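Local coordinates for protein L-lysine 6-monooxygenase (Pseudomonas syringae pv. tomato, PDB 5CQF) that probably hydroxylates the side-chain amino group of L-lysine, using FAD and NADPH, as a step in siderophore biosynthesis, at residues Phe32-Glu37 against Pro80-Ser85; Ala90-Asp95 against Trp114-Gly119. One frame throughout, in Å; residues are numbered along the deposited sequence.

Interaction 1 (Phe32-Glu37 against Pro80-Ser85); sequences FEDARE and PRNPRS
The guanidinium of Arg81 meets the carboxylate of Asp34 at its edge, near its own plane, and the two planes lie 47° apart. Both terminal nitrogens close end-on upon a single oxygen: NH1 and NH2 of Arg81 are each 3.1 Å from OD2 of Asp34, a forked salt bridge. The amide of Asn82 stands almost upright to the carboxylate, at 86°, and its ND2 reaches Asp34 OD2 at 2.9 Å from above the carboxylate plane. OD2 thus accepts three N-H groups, while Ser85 OG donates to Asp34 OD1 at 2.8 Å, on the syn lone pair. Aspartate suits this place because its short side chain keeps the carboxylate close to the helix, where four donor groups from three residues hold its rotation; the positive charge beside it would tend to keep it ionised. Arg81 has the length to span the gap, with a bend at chi3 (58°) that points the NH1/NH2 edge of the guanidinium at the carboxylate. Asn82 works with both ends of its amide, since OD1 also accepts Arg84 N at 3.0 Å. Ser85 OG is further tied to Phe87 N. Arg84 and Glu37 pair with Glu37 and Arg84 of a second subunit. Asn82 begins a type I beta turn and forms an Asx turn, which docks on helix 23-37, the helix following the probable dinucleotide-binding glycine motif of a Rossmann-type fold.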
loop_
_atom_site.group_PDB
_atom_site.type_symbol
_atom_site.label_atom_id
_atom_site.label_comp_id
_atom_site.label_asym_id
_atom_site.label_seq_id
_atom_site.Cartn_x
_atom_site.Cartn_y
_atom_site.Cartn_z
ATOM N N PHE A 32 -36.002 -1.694 12.271
ATOM C CA PHE A 32 -37.421 -2.055 12.327
ATOM C C PHE A 32 -37.783 -2.996 11.205
ATOM O O PHE A 32 -38.421 -4.027 11.445
ATOM C CB PHE A 32 -38.313 -0.818 12.329
ATOM C CG PHE A 32 -38.322 -0.112 13.647
ATOM C CD1 PHE A 32 -38.981 -0.664 14.721
ATOM C CD2 PHE A 32 -37.624 1.061 13.827
ATOM C CE1 PHE A 32 -38.973 -0.051 15.944
ATOM C CE2 PHE A 32 -37.608 1.693 15.053
ATOM C CZ PHE A 32 -38.294 1.139 16.117
ATOM N N GLU A 33 -37.345 -2.682 9.994
ATOM C CA GLU A 33 -37.619 -3.585 8.880
ATOM C C GLU A 33 -36.989 -4.962 9.063
ATOM O O GLU A 33 -37.650 -5.945 8.813
ATOM C CB GLU A 33 -37.221 -2.969 7.543
ATOM C CG GLU A 33 -38.046 -1.736 7.177
ATOM C CD GLU A 33 -39.519 -2.047 6.872
ATOM O OE1 GLU A 33 -39.797 -3.127 6.290
ATOM O OE2 GLU A 33 -40.394 -1.211 7.213
ATOM N N ASP A 34 -35.729 -5.055 9.494
ATOM C CA ASP A 34 -35.148 -6.372 9.812
ATOM C C ASP A 34 -36.094 -7.163 10.711
ATOM O O ASP A 34 -36.343 -8.337 10.485
ATOM C CB ASP A 34 -33.803 -6.247 10.536
ATOM C CG ASP A 34 -32.633 -5.914 9.589
ATOM O OD1 ASP A 34 -32.840 -5.805 8.349
ATOM O OD2 ASP A 34 -31.495 -5.751 10.109
ATOM N N ALA A 35 -36.613 -6.497 11.733
ATOM C CA ALA A 35 -37.480 -7.128 12.715
ATOM C C ALA A 35 -38.843 -7.565 12.124
ATOM O O ALA A 35 -39.272 -8.706 12.313
ATOM C CB ALA A 35 -37.667 -6.191 13.895
ATOM N N ARG A 36 -39.480 -6.657 11.388
ATOM C CA ARG A 36 -40.714 -6.930 10.644
ATOM C C ARG A 36 -40.575 -8.165 9.750
ATOM O O ARG A 36 -41.436 -9.060 9.762
ATOM C CB ARG A 36 -41.086 -5.710 9.782
ATOM C CG ARG A 36 -42.522 -5.679 9.261
ATOM C CD ARG A 36 -42.625 -4.988 7.904
ATOM N NE ARG A 36 -41.851 -5.703 6.877
ATOM C CZ ARG A 36 -42.295 -6.718 6.119
ATOM N NH1 ARG A 36 -43.538 -7.182 6.225
ATOM N NH2 ARG A 36 -41.485 -7.281 5.236
ATOM N N GLU A 37 -39.491 -8.219 8.980
ATOM C CA GLU A 37 -39.292 -9.300 8.012
ATOM C C GLU A 37 -38.986 -10.630 8.699
ATOM O O GLU A 37 -39.239 -11.694 8.147
ATOM C CB GLU A 37 -38.169 -8.966 7.027
ATOM C CG GLU A 37 -38.177 -9.845 5.778
ATOM C CD GLU A 37 -36.871 -10.578 5.533
ATOM O OE1 GLU A 37 -36.595 -10.886 4.360
ATOM O OE2 GLU A 37 -36.132 -10.861 6.495
ATOM N N PRO A 80 -22.908 -4.104 11.450
ATOM C CA PRO A 80 -22.319 -4.253 12.800
ATOM C C PRO A 80 -23.349 -4.618 13.831
ATOM O O PRO A 80 -23.005 -5.188 14.861
ATOM C CB PRO A 80 -21.685 -2.874 13.097
ATOM C CG PRO A 80 -21.561 -2.200 11.791
ATOM C CD PRO A 80 -22.673 -2.757 10.906
ATOM N N ARG A 81 -24.600 -4.301 13.531
ATOM C CA ARG A 81 -25.767 -4.671 14.343
ATOM C C ARG A 81 -26.326 -6.028 13.921
ATOM O O ARG A 81 -26.647 -6.851 14.776
ATOM C CB ARG A 81 -26.869 -3.628 14.171
ATOM C CG ARG A 81 -28.175 -4.014 14.839
ATOM C CD ARG A 81 -29.269 -2.965 14.689
ATOM N NE ARG A 81 -29.547 -2.683 13.287
ATOM C CZ ARG A 81 -30.248 -3.461 12.466
ATOM N NH1 ARG A 81 -30.822 -4.581 12.895
ATOM N NH2 ARG A 81 -30.393 -3.098 11.195
ATOM N N ASN A 82 -26.450 -6.258 12.603
ATOM C CA ASN A 82 -27.015 -7.520 12.079
ATOM C C ASN A 82 -26.491 -7.857 10.672
ATOM O O ASN A 82 -26.989 -7.339 9.699
ATOM C CB ASN A 82 -28.547 -7.412 12.042
ATOM C CG ASN A 82 -29.187 -8.562 11.319
ATOM O OD1 ASN A 82 -28.655 -9.660 11.286
ATOM N ND2 ASN A 82 -30.347 -8.315 10.742
ATOM N N PRO A 83 -25.461 -8.675 10.577
ATOM C CA PRO A 83 -24.904 -9.003 9.277
ATOM C C PRO A 83 -25.885 -9.722 8.315
ATOM O O PRO A 83 -25.637 -9.742 7.136
ATOM C CB PRO A 83 -23.751 -9.939 9.627
ATOM C CG PRO A 83 -23.358 -9.535 11.012
ATOM C CD PRO A 83 -24.664 -9.263 11.665
ATOM N N ARG A 84 -26.982 -10.274 8.816
ATOM C CA ARG A 84 -27.925 -10.991 7.992
ATOM C C ARG A 84 -28.980 -10.074 7.398
ATOM O O ARG A 84 -29.809 -10.506 6.614
ATOM C CB ARG A 84 -28.608 -12.070 8.823
ATOM C CG ARG A 84 -27.614 -12.984 9.494
ATOM C CD ARG A 84 -28.331 -14.142 10.117
ATOM N NE ARG A 84 -28.829 -15.077 9.100
ATOM C CZ ARG A 84 -29.647 -16.103 9.362
ATOM N NH1 ARG A 84 -30.059 -16.343 10.594
ATOM N NH2 ARG A 84 -30.056 -16.894 8.384
ATOM N N SER A 85 -28.943 -8.810 7.762
ATOM C CA SER A 85 -29.874 -7.844 7.219
ATOM C C SER A 85 -29.860 -7.859 5.703
ATOM O O SER A 85 -28.821 -8.050 5.087
ATOM C CB SER A 85 -29.512 -6.461 7.727
ATOM O OG SER A 85 -30.330 -5.459 7.168
#

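Interaction 2 (Ala90-Asp95 against Trp114-Gly119); sequences AMYLKD and WSDYLG
Tyr92 lays one face of its ring over the backbone of Tyr117, whose CA sits 4.0 Å from the ring centroid and only 15° off the normal, a CH-pi contact. This is helix-to-helix packing, joining helix 89-96 to helix 111-125; the nearest CA atoms are those of Tyr92 and Tyr117, 6.6 Å apart. The Tyr117 ring also turns an edge toward the face of Tyr92 in an offset edge-to-face pair, centroids 5.7 Å apart and planes at 68°. Its CD1 comes to 3.7 Å from Tyr92 CB, so the root of one side chain is packed as well as its ring. Tyrosine fits both positions by combining a broad apolar ring for the buried interface with a hydroxyl that finds a partner at its far end: Tyr117 OH bonds to the carbonyl of Phe87. Phe89 and Trp120 add further rings around Tyr92, making an aromatic cluster. Asp116, one residue before Tyr117, places CG anti to its backbone N (chi1 -167°), which brings the carboxylate to the rim of the Tyr92 ring. Arg98 NH2 is also hydrogen-bonded to Tyr92 OH, so the hydroxyl has a second partner. Between the segments, Tyr92 OH donates to the anti lone pair of Asp116 OD2, with the modelled 2.5 Å separation too short to be read literally.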
loop_
_atom_site.group_PDB
_atom_site.type_symbol
_atom_site.label_atom_id
_atom_site.label_comp_id
_atom_site.label_asym_id
_atom_site.label_seq_id
_atom_site.Cartn_x
_atom_site.Cartn_y
_atom_site.Cartn_z
ATOM N N ALA A 90 -22.801 -6.006 1.248
ATOM C CA ALA A 90 -22.645 -7.232 0.485
ATOM C C ALA A 90 -23.894 -7.542 -0.351
ATOM O O ALA A 90 -23.773 -7.852 -1.518
ATOM C CB ALA A 90 -22.324 -8.377 1.403
HETATM N N MSE A 91 -25.082 -7.424 0.226
HETATM C CA MSE A 91 -26.315 -7.548 -0.541
HETATM C C MSE A 91 -26.460 -6.483 -1.588
HETATM O O MSE A 91 -27.003 -6.725 -2.658
HETATM C CB MSE A 91 -27.546 -7.405 0.339
HETATM C CG MSE A 91 -27.780 -8.618 1.207
HETATM SE SE MSE A 91 -28.501 -10.135 0.144
HETATM C CE MSE A 91 -30.374 -9.562 -0.116
ATOM N N TYR A 92 -26.029 -5.264 -1.292
ATOM C CA TYR A 92 -25.985 -4.218 -2.318
ATOM C C TYR A 92 -25.078 -4.593 -3.470
ATOM O O TYR A 92 -25.450 -4.436 -4.618
ATOM C CB TYR A 92 -25.525 -2.884 -1.711
ATOM C CG TYR A 92 -25.118 -1.842 -2.679
ATOM C CD1 TYR A 92 -26.040 -1.178 -3.441
ATOM C CD2 TYR A 92 -23.805 -1.510 -2.808
ATOM C CE1 TYR A 92 -25.656 -0.201 -4.326
ATOM C CE2 TYR A 92 -23.397 -0.537 -3.679
ATOM C CZ TYR A 92 -24.326 0.125 -4.428
ATOM O OH TYR A 92 -23.863 1.102 -5.281
ATOM N N LEU A 93 -23.881 -5.066 -3.186
ATOM C CA LEU A 93 -22.975 -5.380 -4.273
ATOM C C LEU A 93 -23.524 -6.521 -5.103
ATOM O O LEU A 93 -23.367 -6.529 -6.312
ATOM C CB LEU A 93 -21.597 -5.787 -3.796
ATOM C CG LEU A 93 -20.728 -4.680 -3.279
ATOM C CD1 LEU A 93 -19.386 -5.269 -2.852
ATOM C CD2 LEU A 93 -20.600 -3.600 -4.332
ATOM N N LYS A 94 -24.098 -7.507 -4.441
ATOM C CA LYS A 94 -24.621 -8.664 -5.145
ATOM C C LYS A 94 -25.802 -8.256 -6.022
ATOM O O LYS A 94 -25.900 -8.679 -7.154
ATOM C CB LYS A 94 -25.034 -9.750 -4.152
ATOM C CG LYS A 94 -25.800 -10.914 -4.750
ATOM C CD LYS A 94 -25.699 -12.123 -3.835
ATOM C CE LYS A 94 -26.279 -13.376 -4.476
ATOM N NZ LYS A 94 -27.745 -13.412 -4.290
ATOM N N ASP A 95 -26.668 -7.398 -5.527
ATOM C CA ASP A 95 -27.785 -6.951 -6.335
ATOM C C ASP A 95 -27.297 -6.187 -7.571
ATOM O O ASP A 95 -27.917 -6.274 -8.631
ATOM C CB ASP A 95 -28.713 -6.093 -5.489
ATOM C CG ASP A 95 -29.984 -5.686 -6.207
ATOM O OD1 ASP A 95 -30.704 -6.569 -6.689
ATOM O OD2 ASP A 95 -30.293 -4.477 -6.223
ATOM N N TRP A 114 -20.774 4.813 -1.651
ATOM C CA TRP A 114 -21.546 4.823 -0.395
ATOM C C TRP A 114 -22.855 5.610 -0.506
ATOM O O TRP A 114 -23.867 5.193 0.054
ATOM C CB TRP A 114 -20.723 5.393 0.758
ATOM C CG TRP A 114 -19.684 4.485 1.275
ATOM C CD1 TRP A 114 -18.328 4.610 1.141
ATOM C CD2 TRP A 114 -19.901 3.302 2.009
ATOM N NE1 TRP A 114 -17.690 3.572 1.773
ATOM C CE2 TRP A 114 -18.648 2.761 2.316
ATOM C CE3 TRP A 114 -21.044 2.644 2.450
ATOM C CZ2 TRP A 114 -18.515 1.601 3.005
ATOM C CZ3 TRP A 114 -20.905 1.487 3.121
ATOM C CH2 TRP A 114 -19.674 0.973 3.396
ATOM N N SER A 115 -22.849 6.731 -1.232
ATOM C CA SER A 115 -24.099 7.459 -1.543
ATOM C C SER A 115 -25.114 6.597 -2.258
ATOM O O SER A 115 -26.285 6.521 -1.845
ATOM C CB SER A 115 -23.841 8.680 -2.443
ATOM O OG SER A 115 -23.089 9.633 -1.726
ATOM N N ASP A 116 -24.673 5.967 -3.346
ATOM C CA ASP A 116 -25.531 5.056 -4.092
ATOM C C ASP A 116 -26.093 3.957 -3.210
ATOM O O ASP A 116 -27.299 3.664 -3.249
ATOM C CB ASP A 116 -24.773 4.429 -5.258
ATOM C CG ASP A 116 -25.706 3.730 -6.236
ATOM O OD1 ASP A 116 -26.477 4.439 -6.897
ATOM O OD2 ASP A 116 -25.698 2.492 -6.341
ATOM N N TYR A 117 -25.225 3.357 -2.399
ATOM C CA TYR A 117 -25.670 2.356 -1.417
ATOM C C TYR A 117 -26.761 2.921 -0.550
ATOM O O TYR A 117 -27.790 2.314 -0.324
ATOM C CB TYR A 117 -24.491 1.900 -0.548
ATOM C CG TYR A 117 -24.864 1.153 0.729
ATOM C CD1 TYR A 117 -25.439 -0.113 0.691
ATOM C CD2 TYR A 117 -24.612 1.724 1.988
ATOM C CE1 TYR A 117 -25.769 -0.779 1.866
ATOM C CE2 TYR A 117 -24.930 1.063 3.158
ATOM C CZ TYR A 117 -25.501 -0.173 3.099
ATOM O OH TYR A 117 -25.825 -0.792 4.266
ATOM N N LEU A 118 -26.521 4.120 -0.063
ATOM C CA LEU A 118 -27.433 4.740 0.857
ATOM C C LEU A 118 -28.795 4.995 0.212
ATOM O O LEU A 118 -29.840 4.771 0.826
ATOM C CB LEU A 118 -26.788 6.026 1.350
ATOM C CG LEU A 118 -27.725 6.891 2.149
ATOM C CD1 LEU A 118 -27.777 6.357 3.561
ATOM C CD2 LEU A 118 -27.234 8.327 2.110
ATOM N N GLY A 119 -28.807 5.455 -1.030
ATOM C CA GLY A 119 -30.083 5.546 -1.798
ATOM C C GLY A 119 -30.696 4.167 -2.001
ATOM O O GLY A 119 -31.903 3.998 -1.962
#

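In the fold
The centres of the two interactions lie about 16 Å apart, on the same side of the chain's centre, and they come in series: interaction 1 is complete before interaction 2 begins. Interaction 1 secures the loop between helices 57-64 and 89-96 to helix 23-37, beside the parallel sheet containing strands 16-19 and 47-50. That loop then leads into helix 89-96, which interaction 2 packs against helix 111-125. They meet directly where Ser85 O touches Met91 CG at 4.1 Å, and Phe87 serves both, through Ser85 and Tyr117. Residues at both contacts also meet the second subunit, so this part of the fold takes part in the subunit interface.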